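Local coordinates for protein beta-hexosaminidase LpqI (PDB 6GFV) that cleaves terminal beta-1,4-linked N-acetylglucosamine from peptidoglycan fragments during cell-wall recycling, as a glycoside hydrolase of family 3, at residues G29-D32 with A33-Q37; R85-R88 with L89-L92; V112-L115 with A116-R119; Y166-G169 with L170-A173. All coordinates share one frame; numbering follows the deposited sequence.

Interaction 1: G29-D32 with A33-Q37; sequences GVRD and AADAQ
Asp-32 caps the N-terminus of helix 33-43, taking a bond from Asp-35 N, and Asp-35 reaches back to the loop before it. The CG of Asp-32 lies between the backbone N and the carbonyl carbon (chi1 58°), which turns the carboxylate back over the helix start. There OD1 accepts from the backbone N of Asp-35 at 3.1 Å, on the syn side but 31° out of the carboxylate plane. The other oxygen, OD2, has a weak bond from a water, and that water accepts from Ala-34 N. The side chain of Asp-35 crosses that of Asp-32 at about a right angle. CG anti to the backbone N carries OD2 of Asp-35 to the backbone N of Arg-31 at 2.9 Å, where the anti lone pair is used. OD1 of Asp-35 bonds to Thr-302 OG1, so both oxygens are held. The Arg-31 chain bends at chi3 and folds its guanidinium over the Asp-35 carboxylate. The two planes are 8° apart and stacked, with OD2 over the guanidinium centre at 4.0 Å from CZ. No N-H points at it, so the attraction is one of charge only. Val-30 CG1 packs on Ala-36 CB at 3.9 Å, while Val-30 O bonds to Thr-54 OG1. The turn joins strand 26-29 of the barrel to helix 33-43, whose Ala-33 and Ala-36 face helix 62-69.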
ATOM      1  N   GLY A  29      -3.352  -9.865  -5.522  1.00 12.56           N
ATOM      2  CA  GLY A  29      -2.338 -10.909  -5.508  1.00 12.60           C
ATOM      3  C   GLY A  29      -2.609 -11.941  -6.589  1.00 13.13           C
ATOM      4  O   GLY A  29      -3.769 -12.220  -6.901  1.00 13.62           O
ATOM      5  N   VAL A  30      -1.543 -12.502  -7.157  1.00 13.11           N
ATOM      6  CA  VAL A  30      -1.657 -13.459  -8.270  1.00 13.60           C
ATOM      7  C   VAL A  30      -0.885 -14.757  -8.034  1.00 14.32           C
ATOM      8  O   VAL A  30       0.141 -14.766  -7.364  1.00 15.16           O
ATOM      9  CB  VAL A  30      -1.168 -12.853  -9.585  1.00 13.52           C
ATOM     10  CG1 VAL A  30      -2.017 -11.627  -9.961  1.00 17.68           C
ATOM     11  CG2 VAL A  30       0.311 -12.493  -9.493  1.00 13.07           C
ATOM     12  N   ARG A  31      -1.389 -15.849  -8.603  1.00 14.40           N
ATOM     13  CA  ARG A  31      -0.784 -17.168  -8.420  1.00 14.86           C
ATOM     14  C   ARG A  31       0.470 -17.362  -9.263  1.00 14.95           C
ATOM     15  O   ARG A  31       1.487 -17.834  -8.775  1.00 14.55           O
ATOM     16  CB  ARG A  31      -1.784 -18.273  -8.768  1.00 20.55           C
ATOM     17  CG  ARG A  31      -2.806 -18.557  -7.700  1.00 21.39           C
ATOM     18  CD  ARG A  31      -3.514 -19.881  -7.941  1.00 24.41           C
ATOM     19  NE  ARG A  31      -4.281 -19.887  -9.182  1.00 25.81           N
ATOM     20  CZ  ARG A  31      -5.514 -19.407  -9.285  1.00 26.77           C
ATOM     21  NH1 ARG A  31      -6.095 -18.877  -8.223  1.00 27.47           N
ATOM     22  NH2 ARG A  31      -6.163 -19.443 -10.440  1.00 24.42           N
ATOM     23  N   ASP A  32       0.385 -16.977 -10.529  1.00 14.60           N
ATOM     24  CA  ASP A  32       1.460 -17.198 -11.481  1.00 14.58           C
ATOM     25  C   ASP A  32       1.245 -16.333 -12.720  1.00 14.56           C
ATOM     26  O   ASP A  32       0.375 -15.468 -12.743  1.00 14.52           O
ATOM     27  CB  ASP A  32       1.539 -18.689 -11.866  1.00 15.14           C
ATOM     28  CG  ASP A  32       0.232 -19.223 -12.454  1.00 15.73           C
ATOM     29  OD1 ASP A  32      -0.740 -18.472 -12.550  1.00 19.67           O
ATOM     30  OD2 ASP A  32       0.166 -20.403 -12.818  1.00 16.26           O
ATOM     31  N   ALA A  33       2.032 -16.593 -13.752  1.00 14.69           N
ATOM     32  CA  ALA A  33       1.965 -15.837 -14.990  1.00 14.81           C
ATOM     33  C   ALA A  33       0.570 -15.863 -15.620  1.00 15.32           C
ATOM     34  O   ALA A  33       0.054 -14.828 -16.013  1.00 15.36           O
ATOM     35  CB  ALA A  33       2.996 -16.367 -15.971  1.00 15.01           C
ATOM     36  N   ALA A  34      -0.032 -17.045 -15.707  1.00 15.80           N
ATOM     37  CA  ALA A  34      -1.347 -17.195 -16.327  1.00 16.43           C
ATOM     38  C   ALA A  34      -2.440 -16.427 -15.572  1.00 16.39           C
ATOM     39  O   ALA A  34      -3.267 -15.756 -16.181  1.00 16.75           O
ATOM     40  CB  ALA A  34      -1.719 -18.657 -16.421  1.00 17.00           C
ATOM     41  N   ASP A  35      -2.437 -16.553 -14.252  1.00 16.04           N
ATOM     42  CA  ASP A  35      -3.417 -15.883 -13.400  1.00 15.98           C
ATOM     43  C   ASP A  35      -3.322 -14.360 -13.578  1.00 15.58           C
ATOM     44  O   ASP A  35      -4.320 -13.674 -13.740  1.00 15.86           O
ATOM     45  CB  ASP A  35      -3.195 -16.280 -11.939  1.00 15.67           C
ATOM     46  CG  ASP A  35      -4.308 -15.798 -11.005  1.00 15.74           C
ATOM     47  OD1 ASP A  35      -5.426 -15.526 -11.453  1.00 17.08           O
ATOM     48  OD2 ASP A  35      -4.061 -15.724  -9.806  1.00 15.39           O
ATOM     49  N   ALA A  36      -2.101 -13.846 -13.553  1.00 15.02           N
ATOM     50  CA  ALA A  36      -1.884 -12.424 -13.730  1.00 14.72           C
ATOM     51  C   ALA A  36      -2.317 -11.950 -15.129  1.00 15.28           C
ATOM     52  O   ALA A  36      -3.021 -10.953 -15.257  1.00 15.45           O
ATOM     53  CB  ALA A  36      -0.435 -12.089 -13.473  1.00 14.16           C
ATOM     54  N   GLN A  37      -1.916 -12.675 -16.170  1.00 15.66           N
ATOM     55  CA  GLN A  37      -2.278 -12.314 -17.538  1.00 16.32           C
ATOM     56  C   GLN A  37      -3.794 -12.301 -17.736  1.00 17.00           C
ATOM     57  O   GLN A  37      -4.324 -11.427 -18.414  1.00 17.47           O
ATOM     58  CB  GLN A  37      -1.616 -13.267 -18.546  1.00 16.65           C
ATOM     59  CG  GLN A  37      -1.932 -12.996 -20.007  1.00 17.44           C
ATOM     60  CD  GLN A  37      -1.400 -11.660 -20.502  1.00 38.51           C
ATOM     61  OE1 GLN A  37      -2.016 -10.612 -20.288  1.00 40.94           O
ATOM     62  NE2 GLN A  37      -0.253 -11.690 -21.170  1.00 33.34           N
TER
HETATM   63  O   HOH W   1       1.355 -19.786 -15.445  1.00 14.16           O

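Interaction 2: R85-R88 with L89-L92; sequences RVSR and LRSL
Ser-87 to Arg-90 form a type I beta turn, which takes the chain out of the short strand 86-87 of the barrel domain. The turn is closed by Arg-90 N, which donates to Ser-87 O at 3.2 Å. A water bridges the next step, donating to Arg-88 O and accepting from Ser-91 N. The side chain of Arg-90 then returns to the same carbonyl. Its chain is extended from CG to NE and runs past Ser-87 O, with CG 3.4 Å from that oxygen. NH1 donates to Ser-87 O at 3.1 Å, with the oxygen in the guanidinium plane. Two N-H groups of one residue thus clasp a single acceptor. Ser-87 OG, anti to its own N (chi1 165°), lies against Arg-90 CB but bonds to Glu-81. Arg-88, the second residue of the turn and a substrate-binding residue by similarity, bends at chi2 and gives NE to Gly-51 O; its side chain lies close to Asp-80, also assigned to substrate binding by similarity. Leu-89 goes elsewhere, onto Val-79 and Met-123. At the doubly held Ser-87 O, Arg-90 N and NH1 come from opposite faces of the carbonyl plane, 56° and 49° out of it.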
ATOM      1  N   ARG A  85      12.511 -10.763   8.201  1.00 19.88           N
ATOM      2  CA  ARG A  85      11.447 -11.771   8.213  1.00 22.76           C
ATOM      3  C   ARG A  85      10.415 -11.583   7.101  1.00 17.49           C
ATOM      4  O   ARG A  85       9.684 -12.502   6.776  1.00 17.72           O
ATOM      5  CB  ARG A  85      10.740 -11.793   9.575  1.00 18.40           C
ATOM      6  CG  ARG A  85      11.556 -12.448  10.716  1.00 19.09           C
ATOM      7  CD  ARG A  85      10.723 -12.611  12.005  1.00 19.62           C
ATOM      8  NE  ARG A  85      10.235 -11.332  12.492  1.00 19.33           N
ATOM      9  CZ  ARG A  85       8.976 -11.091  12.841  1.00 19.36           C
ATOM     10  NH1 ARG A  85       8.070 -12.052  12.759  1.00 21.60           N
ATOM     11  NH2 ARG A  85       8.622  -9.886  13.272  1.00 19.09           N
ATOM     12  N   VAL A  86      10.354 -10.392   6.519  1.00 16.89           N
ATOM     13  CA  VAL A  86       9.410 -10.141   5.429  1.00 16.47           C
ATOM     14  C   VAL A  86      10.149  -9.742   4.148  1.00 15.99           C
ATOM     15  O   VAL A  86      10.300  -8.565   3.831  1.00 15.53           O
ATOM     16  CB  VAL A  86       8.379  -9.045   5.807  1.00 16.21           C
ATOM     17  CG1 VAL A  86       7.374  -8.866   4.698  1.00 15.84           C
ATOM     18  CG2 VAL A  86       7.667  -9.431   7.090  1.00 16.72           C
ATOM     19  N   SER A  87      10.614 -10.738   3.406  1.00 16.14           N
ATOM     20  CA  SER A  87      11.399 -10.441   2.217  1.00 15.76           C
ATOM     21  C   SER A  87      11.058 -11.396   1.082  1.00 15.82           C
ATOM     22  O   SER A  87      11.761 -12.361   0.851  1.00 16.11           O
ATOM     23  CB  SER A  87      12.888 -10.488   2.556  1.00 15.89           C
ATOM     24  OG  SER A  87      13.688 -10.547   1.395  1.00 15.66           O
ATOM     25  N   ARG A  88       9.959 -11.116   0.386  1.00 15.57           N
ATOM     26  CA  ARG A  88       9.461 -11.985  -0.689  1.00 18.29           C
ATOM     27  C   ARG A  88      10.497 -12.319  -1.772  1.00 15.57           C
ATOM     28  O   ARG A  88      10.529 -13.435  -2.288  1.00 15.88           O
ATOM     29  CB  ARG A  88       8.238 -11.356  -1.356  1.00 15.34           C
ATOM     30  CG  ARG A  88       7.578 -12.263  -2.377  1.00 17.51           C
ATOM     31  CD  ARG A  88       7.023 -13.493  -1.689  1.00 18.44           C
ATOM     32  NE  ARG A  88       6.606 -14.569  -2.585  1.00 20.38           N
ATOM     33  CZ  ARG A  88       7.378 -15.602  -2.917  1.00 18.98           C
ATOM     34  NH1 ARG A  88       8.620 -15.681  -2.453  1.00 16.75           N
ATOM     35  NH2 ARG A  88       6.909 -16.546  -3.719  1.00 16.99           N
ATOM     36  N   LEU A  89      11.354 -11.360  -2.098  1.00 16.72           N
ATOM     37  CA  LEU A  89      12.275 -11.504  -3.221  1.00 15.06           C
ATOM     38  C   LEU A  89      13.693 -11.857  -2.784  1.00 15.27           C
ATOM     39  O   LEU A  89      14.653 -11.626  -3.517  1.00 15.10           O
ATOM     40  CB  LEU A  89      12.296 -10.213  -4.048  1.00 14.52           C
ATOM     41  CG  LEU A  89      10.958  -9.727  -4.619  1.00 14.28           C
ATOM     42  CD1 LEU A  89      11.130  -8.436  -5.435  1.00 13.79           C
ATOM     43  CD2 LEU A  89      10.292 -10.818  -5.459  1.00 14.53           C
ATOM     44  N   ARG A  90      13.824 -12.406  -1.582  1.00 15.67           N
ATOM     45  CA  ARG A  90      15.139 -12.768  -1.050  1.00 15.93           C
ATOM     46  C   ARG A  90      15.954 -13.643  -2.020  1.00 16.08           C
ATOM     47  O   ARG A  90      17.172 -13.519  -2.102  1.00 16.07           O
ATOM     48  CB  ARG A  90      14.986 -13.475   0.302  1.00 16.45           C
ATOM     49  CG  ARG A  90      14.120 -14.716   0.285  1.00 16.87           C
ATOM     50  CD  ARG A  90      13.917 -15.261   1.694  1.00 17.40           C
ATOM     51  NE  ARG A  90      13.112 -16.476   1.708  1.00 25.29           N
ATOM     52  CZ  ARG A  90      11.790 -16.506   1.561  1.00 32.27           C
ATOM     53  NH1 ARG A  90      11.100 -15.383   1.383  1.00 35.27           N
ATOM     54  NH2 ARG A  90      11.151 -17.668   1.585  1.00 32.85           N
ATOM     55  N   SER A  91      15.277 -14.505  -2.763  1.00 16.23           N
ATOM     56  CA  SER A  91      15.971 -15.430  -3.657  1.00 16.43           C
ATOM     57  C   SER A  91      16.588 -14.708  -4.852  1.00 17.52           C
ATOM     58  O   SER A  91      17.457 -15.251  -5.529  1.00 18.34           O
ATOM     59  CB  SER A  91      15.012 -16.507  -4.155  1.00 16.74           C
ATOM     60  OG  SER A  91      14.123 -15.974  -5.123  1.00 16.39           O
ATOM     61  N   LEU A  92      16.141 -13.481  -5.100  1.00 15.53           N
ATOM     62  CA  LEU A  92      16.497 -12.767  -6.321  1.00 15.15           C
ATOM     63  C   LEU A  92      17.325 -11.508  -6.134  1.00 17.51           C
ATOM     64  O   LEU A  92      18.032 -11.114  -7.050  1.00 18.73           O
ATOM     65  CB  LEU A  92      15.237 -12.371  -7.094  1.00 14.90           C
ATOM     66  CG  LEU A  92      14.274 -13.461  -7.544  1.00 15.70           C
ATOM     67  CD1 LEU A  92      13.189 -12.839  -8.400  1.00 14.91           C
ATOM     68  CD2 LEU A  92      14.998 -14.556  -8.292  1.00 16.98           C
TER
HETATM   69  O   HOH W   2      12.406 -15.116  -2.905  1.00 15.39           O

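Interaction 3: V112-L115 with A116-R119; sequences VRDL and ARDR
Ala-116 starts the second half of this stretch of helix 109-126, in the TIM-barrel domain, by donating its N to Val-112 O at 3.0 Å. This is the first of four i to i+4 backbone bonds of an alpha helix. Its CB rests 3.6 Å from that same oxygen, and the methyl faces Tyr-166 of helix 156-172. Arg-117 comes next and makes the polar side-chain contact. Its N bonds to Arg-113 O, and its chain bends at chi3 (63°), which brings the guanidinium back along the helix beside Asp-114. The two side chains lie side by side and point the same way. NH2 forms an i to i+3 salt bridge to Asp-114 OD1 at 3.1 Å. It is not a flat pairing: the carboxylate and guanidinium planes are 77° apart, and NH2 meets OD1 from above the carboxylate plane. A water lies at the guanidinium edge, accepting from Arg-117 NH1 and donating to Asp-114 OD1, so a second link joins the pair. Asp-118 N continues the helix to Asp-114 O, while its carboxylate is engaged by Arg-121 and Gln-122. Arg-119 N bonds to Leu-115 O. Its aliphatic part runs alongside Leu-115, CD to CD1 at 3.9 Å, and its guanidinium goes on to Glu-81 and Gly-95 O. Arg-113 NE also comes within 4.0 Å of Arg-117 NH1. Both arginines make salt bridges to Asp-172 OD2, so their approach is that of two cations gathered on one anion. Asp-114 adds a second negative group at Arg-117, which would probably offset the positive charge further.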
ATOM      1  N   VAL A 112      22.011   2.702   5.660  1.00 14.57           N
ATOM      2  CA  VAL A 112      20.691   2.146   5.460  1.00 14.38           C
ATOM      3  C   VAL A 112      20.101   2.679   4.161  1.00 13.85           C
ATOM      4  O   VAL A 112      19.451   1.941   3.429  1.00 13.68           O
ATOM      5  CB  VAL A 112      19.768   2.439   6.660  1.00 14.62           C
ATOM      6  CG1 VAL A 112      18.330   2.129   6.314  1.00 14.29           C
ATOM      7  CG2 VAL A 112      20.232   1.617   7.879  1.00 15.14           C
ATOM      8  N   ARG A 113      20.347   3.954   3.872  1.00 12.39           N
ATOM      9  CA  ARG A 113      19.958   4.534   2.587  1.00 12.54           C
ATOM     10  C   ARG A 113      20.655   3.800   1.429  1.00 12.90           C
ATOM     11  O   ARG A 113      20.036   3.526   0.417  1.00 12.93           O
ATOM     12  CB  ARG A 113      20.277   6.033   2.544  1.00 12.69           C
ATOM     13  CG  ARG A 113      19.737   6.732   1.305  1.00 12.82           C
ATOM     14  CD  ARG A 113      20.160   8.185   1.218  1.00 13.04           C
ATOM     15  NE  ARG A 113      19.684   8.781  -0.024  1.00 13.21           N
ATOM     16  CZ  ARG A 113      19.676  10.083  -0.276  1.00 13.37           C
ATOM     17  NH1 ARG A 113      20.106  10.938   0.641  1.00 15.86           N
ATOM     18  NH2 ARG A 113      19.222  10.535  -1.437  1.00 13.55           N
ATOM     19  N   ASP A 114      21.945   3.507   1.593  1.00 13.18           N
ATOM     20  CA  ASP A 114      22.712   2.699   0.631  1.00 13.55           C
ATOM     21  C   ASP A 114      22.029   1.369   0.330  1.00 13.42           C
ATOM     22  O   ASP A 114      21.836   1.014  -0.827  1.00 13.61           O
ATOM     23  CB  ASP A 114      24.123   2.408   1.140  1.00 13.82           C
ATOM     24  CG  ASP A 114      25.001   3.649   1.247  1.00 14.06           C
ATOM     25  OD1 ASP A 114      24.690   4.686   0.643  1.00 14.87           O
ATOM     26  OD2 ASP A 114      26.025   3.564   1.945  1.00 14.36           O
ATOM     27  N   LEU A 115      21.670   0.637   1.378  1.00 13.11           N
ATOM     28  CA  LEU A 115      21.125  -0.701   1.205  1.00 13.02           C
ATOM     29  C   LEU A 115      19.765  -0.643   0.539  1.00 12.81           C
ATOM     30  O   LEU A 115      19.480  -1.441  -0.350  1.00 12.93           O
ATOM     31  CB  LEU A 115      21.032  -1.450   2.544  1.00 12.76           C
ATOM     32  CG  LEU A 115      20.411  -2.865   2.539  1.00 12.64           C
ATOM     33  CD1 LEU A 115      21.229  -3.836   1.712  1.00 15.57           C
ATOM     34  CD2 LEU A 115      20.260  -3.407   3.937  1.00 12.39           C
ATOM     35  N   ALA A 116      18.929   0.300   0.957  1.00 12.52           N
ATOM     36  CA  ALA A 116      17.605   0.436   0.356  1.00 12.32           C
ATOM     37  C   ALA A 116      17.700   0.757  -1.135  1.00 12.64           C
ATOM     38  O   ALA A 116      16.914   0.253  -1.930  1.00 12.62           O
ATOM     39  CB  ALA A 116      16.792   1.509   1.068  1.00 12.01           C
ATOM     40  N   ARG A 117      18.653   1.607  -1.500  1.00 12.95           N
ATOM     41  CA  ARG A 117      18.811   2.014  -2.891  1.00 13.30           C
ATOM     42  C   ARG A 117      19.269   0.840  -3.762  1.00 13.60           C
ATOM     43  O   ARG A 117      18.763   0.647  -4.862  1.00 13.74           O
ATOM     44  CB  ARG A 117      19.793   3.178  -3.011  1.00 13.60           C
ATOM     45  CG  ARG A 117      20.062   3.618  -4.448  1.00 16.86           C
ATOM     46  CD  ARG A 117      20.896   4.900  -4.523  1.00 14.31           C
ATOM     47  NE  ARG A 117      22.236   4.760  -3.947  1.00 14.53           N
ATOM     48  CZ  ARG A 117      22.601   5.250  -2.766  1.00 14.36           C
ATOM     49  NH1 ARG A 117      21.726   5.910  -2.010  1.00 13.98           N
ATOM     50  NH2 ARG A 117      23.834   5.073  -2.332  1.00 14.59           N
ATOM     51  N   ASP A 118      20.214   0.055  -3.266  1.00 13.73           N
ATOM     52  CA  ASP A 118      20.676  -1.112  -4.014  1.00 14.04           C
ATOM     53  C   ASP A 118      19.575  -2.156  -4.234  1.00 13.82           C
ATOM     54  O   ASP A 118      19.337  -2.589  -5.359  1.00 14.05           O
ATOM     55  CB  ASP A 118      21.852  -1.770  -3.303  1.00 15.06           C
ATOM     56  CG  ASP A 118      22.441  -2.900  -4.112  1.00 14.59           C
ATOM     57  OD1 ASP A 118      23.096  -2.613  -5.130  1.00 20.23           O
ATOM     58  OD2 ASP A 118      22.213  -4.059  -3.751  1.00 15.71           O
ATOM     59  N   ARG A 119      18.933  -2.570  -3.146  1.00 13.41           N
ATOM     60  CA  ARG A 119      17.788  -3.481  -3.212  1.00 13.17           C
ATOM     61  C   ARG A 119      16.673  -2.928  -4.108  1.00 13.08           C
ATOM     62  O   ARG A 119      16.059  -3.665  -4.874  1.00 13.14           O
ATOM     63  CB  ARG A 119      17.251  -3.770  -1.798  1.00 12.75           C
ATOM     64  CG  ARG A 119      18.174  -4.678  -0.927  1.00 12.83           C
ATOM     65  CD  ARG A 119      17.675  -4.900   0.519  1.00 12.44           C
ATOM     66  NE  ARG A 119      16.626  -5.907   0.618  1.00 12.24           N
ATOM     67  CZ  ARG A 119      16.836  -7.220   0.681  1.00 13.06           C
ATOM     68  NH1 ARG A 119      18.072  -7.698   0.672  1.00 12.68           N
ATOM     69  NH2 ARG A 119      15.806  -8.058   0.753  1.00 12.18           N
TER
HETATM   70  O   HOH W   3      23.200   7.117   0.538  1.00 22.66           O

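Interaction 4: Y166-G169 with L170-A173; sequences YAQG and LRDA
Tyr-166 sets the edge of its ring against Leu-170, with CE1 and CD1 of the tyrosine each 3.9 Å from Leu-170 CD1. This is i to i+4 packing on the side of helix 156-172 that meets helix 109-126. Gln-168 makes the polar counterpart. Its chain bends at chi2 (49°), which brings the amide across both Arg-171 and Asp-172. OE1 accepts from Arg-171 NH1 at 2.8 Å. The oxygen lies in the guanidinium plane, but NH1 stands 50° out of the amide carbonyl plane. On the other end NE2 donates to Asp-172 OD1 at 3.0 Å, meeting that oxygen from above its carboxylate plane. Both ends of the amide are engaged, which fixes its flip. Arg-171 bends at chi3 and lays one guanidinium face over Ala-167 O; its NE bonds to Pro-221 O. The helix backbone is regular up to Asp-172, and Ala-173 N then makes only a weak bond to Gly-169 O besides the one to Leu-170 O. Tyr-166 packs on Val-112 of helix 109-126, and Leu-170 reaches Met-123 there. Ala-167 and Arg-171 touch Pro-177 of strand 176-182, placing this helix end between helix 109-126 and strand 176-182.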
ATOM      1  N   TYR A 166      15.337   4.748   4.646  1.00 12.64           N
ATOM      2  CA  TYR A 166      14.939   3.608   3.813  1.00 12.14           C
ATOM      3  C   TYR A 166      14.046   4.047   2.661  1.00 11.67           C
ATOM      4  O   TYR A 166      14.251   3.646   1.509  1.00 11.64           O
ATOM      5  CB  TYR A 166      14.225   2.522   4.626  1.00 12.06           C
ATOM      6  CG  TYR A 166      14.359   1.138   4.003  1.00 12.13           C
ATOM      7  CD1 TYR A 166      13.503   0.720   2.991  1.00 11.74           C
ATOM      8  CD2 TYR A 166      15.362   0.258   4.415  1.00 12.70           C
ATOM      9  CE1 TYR A 166      13.630  -0.537   2.413  1.00 15.57           C
ATOM     10  CE2 TYR A 166      15.502  -0.998   3.841  1.00 12.86           C
ATOM     11  CZ  TYR A 166      14.634  -1.388   2.839  1.00 12.46           C
ATOM     12  OH  TYR A 166      14.757  -2.619   2.262  1.00 12.84           O
ATOM     13  N   ALA A 167      13.041   4.855   2.978  1.00 11.38           N
ATOM     14  CA  ALA A 167      12.160   5.412   1.960  1.00 11.05           C
ATOM     15  C   ALA A 167      12.930   6.192   0.886  1.00 11.31           C
ATOM     16  O   ALA A 167      12.634   6.076  -0.296  1.00 12.63           O
ATOM     17  CB  ALA A 167      11.102   6.313   2.609  1.00 10.86           C
ATOM     18  N   GLN A 168      13.915   6.980   1.299  1.00 12.52           N
ATOM     19  CA  GLN A 168      14.679   7.799   0.358  1.00 12.14           C
ATOM     20  C   GLN A 168      15.496   6.901  -0.562  1.00 15.02           C
ATOM     21  O   GLN A 168      15.638   7.195  -1.748  1.00 12.49           O
ATOM     22  CB  GLN A 168      15.588   8.799   1.093  1.00 12.70           C
ATOM     23  CG  GLN A 168      16.267   9.836   0.203  1.00 13.24           C
ATOM     24  CD  GLN A 168      15.304  10.526  -0.749  1.00 13.08           C
ATOM     25  OE1 GLN A 168      14.292  11.085  -0.336  1.00 18.31           O
ATOM     26  NE2 GLN A 168      15.610  10.477  -2.032  1.00 13.30           N
ATOM     27  N   GLY A 169      16.021   5.805  -0.005  1.00 17.77           N
ATOM     28  CA  GLY A 169      16.778   4.830  -0.781  1.00 14.78           C
ATOM     29  C   GLY A 169      15.952   4.254  -1.923  1.00 12.30           C
ATOM     30  O   GLY A 169      16.376   4.246  -3.072  1.00 12.56           O
ATOM     31  N   LEU A 170      14.763   3.764  -1.593  1.00 11.82           N
ATOM     32  CA  LEU A 170      13.827   3.251  -2.590  1.00 11.59           C
ATOM     33  C   LEU A 170      13.485   4.333  -3.641  1.00 11.66           C
ATOM     34  O   LEU A 170      13.487   4.070  -4.848  1.00 11.86           O
ATOM     35  CB  LEU A 170      12.553   2.725  -1.902  1.00 11.17           C
ATOM     36  CG  LEU A 170      12.651   1.436  -1.058  1.00 11.22           C
ATOM     37  CD1 LEU A 170      11.402   1.190  -0.221  1.00 10.91           C
ATOM     38  CD2 LEU A 170      12.923   0.211  -1.959  1.00 11.47           C
ATOM     39  N   ARG A 171      13.212   5.542  -3.157  1.00 11.60           N
ATOM     40  CA  ARG A 171      12.921   6.701  -3.985  1.00 11.80           C
ATOM     41  C   ARG A 171      14.101   7.016  -4.933  1.00 12.81           C
ATOM     42  O   ARG A 171      13.886   7.327  -6.095  1.00 12.67           O
ATOM     43  CB  ARG A 171      12.580   7.892  -3.071  1.00 11.75           C
ATOM     44  CG  ARG A 171      11.926   9.102  -3.713  1.00 17.49           C
ATOM     45  CD  ARG A 171      11.505  10.133  -2.646  1.00 11.91           C
ATOM     46  NE  ARG A 171      10.530   9.581  -1.713  1.00 21.94           N
ATOM     47  CZ  ARG A 171      10.667   9.544  -0.391  1.00 11.27           C
ATOM     48  NH1 ARG A 171      11.730  10.051   0.194  1.00 11.65           N
ATOM     49  NH2 ARG A 171       9.710   9.009   0.339  1.00 10.88           N
ATOM     50  N   ASP A 172      15.335   6.909  -4.431  1.00 12.70           N
ATOM     51  CA  ASP A 172      16.545   7.035  -5.245  1.00 13.34           C
ATOM     52  C   ASP A 172      16.497   6.133  -6.470  1.00 20.14           C
ATOM     53  O   ASP A 172      16.941   6.523  -7.542  1.00 14.00           O
ATOM     54  CB  ASP A 172      17.809   6.667  -4.456  1.00 13.65           C
ATOM     55  CG  ASP A 172      18.185   7.681  -3.380  1.00 16.41           C
ATOM     56  OD1 ASP A 172      17.757   8.843  -3.442  1.00 13.94           O
ATOM     57  OD2 ASP A 172      18.939   7.297  -2.465  1.00 14.03           O
ATOM     58  N   ALA A 173      15.974   4.921  -6.290  1.00 13.05           N
ATOM     59  CA  ALA A 173      15.988   3.893  -7.327  1.00 14.33           C
ATOM     60  C   ALA A 173      14.739   3.930  -8.213  1.00 13.10           C
ATOM     61  O   ALA A 173      14.599   3.113  -9.102  1.00 13.31           O
ATOM     62  CB  ALA A 173      16.145   2.481  -6.683  1.00 13.06           C
TER

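In the fold
All four contacts are local and follow one another in series, so none nests in or crosses another. Interaction 1 turns the chain from strand 26-29 into helix 33-43. It stands apart, with nearest atoms about 8 Å from interaction 2. Interaction 2 closes the turn after strand 86-87. Interaction 3 lies within helix 109-126 and meets interaction 2 where Arg-119 NH2 packs on Ser-87 OG at 3.3 Å. Interaction 4 covers the last turns of helix 156-172. Interactions 3 and 4 have centres about 7 Å apart and are joined by the salt bridges from 112-119 to Asp-172. Together they pair two outer helices of the TIM-barrel domain beside strand 176-182.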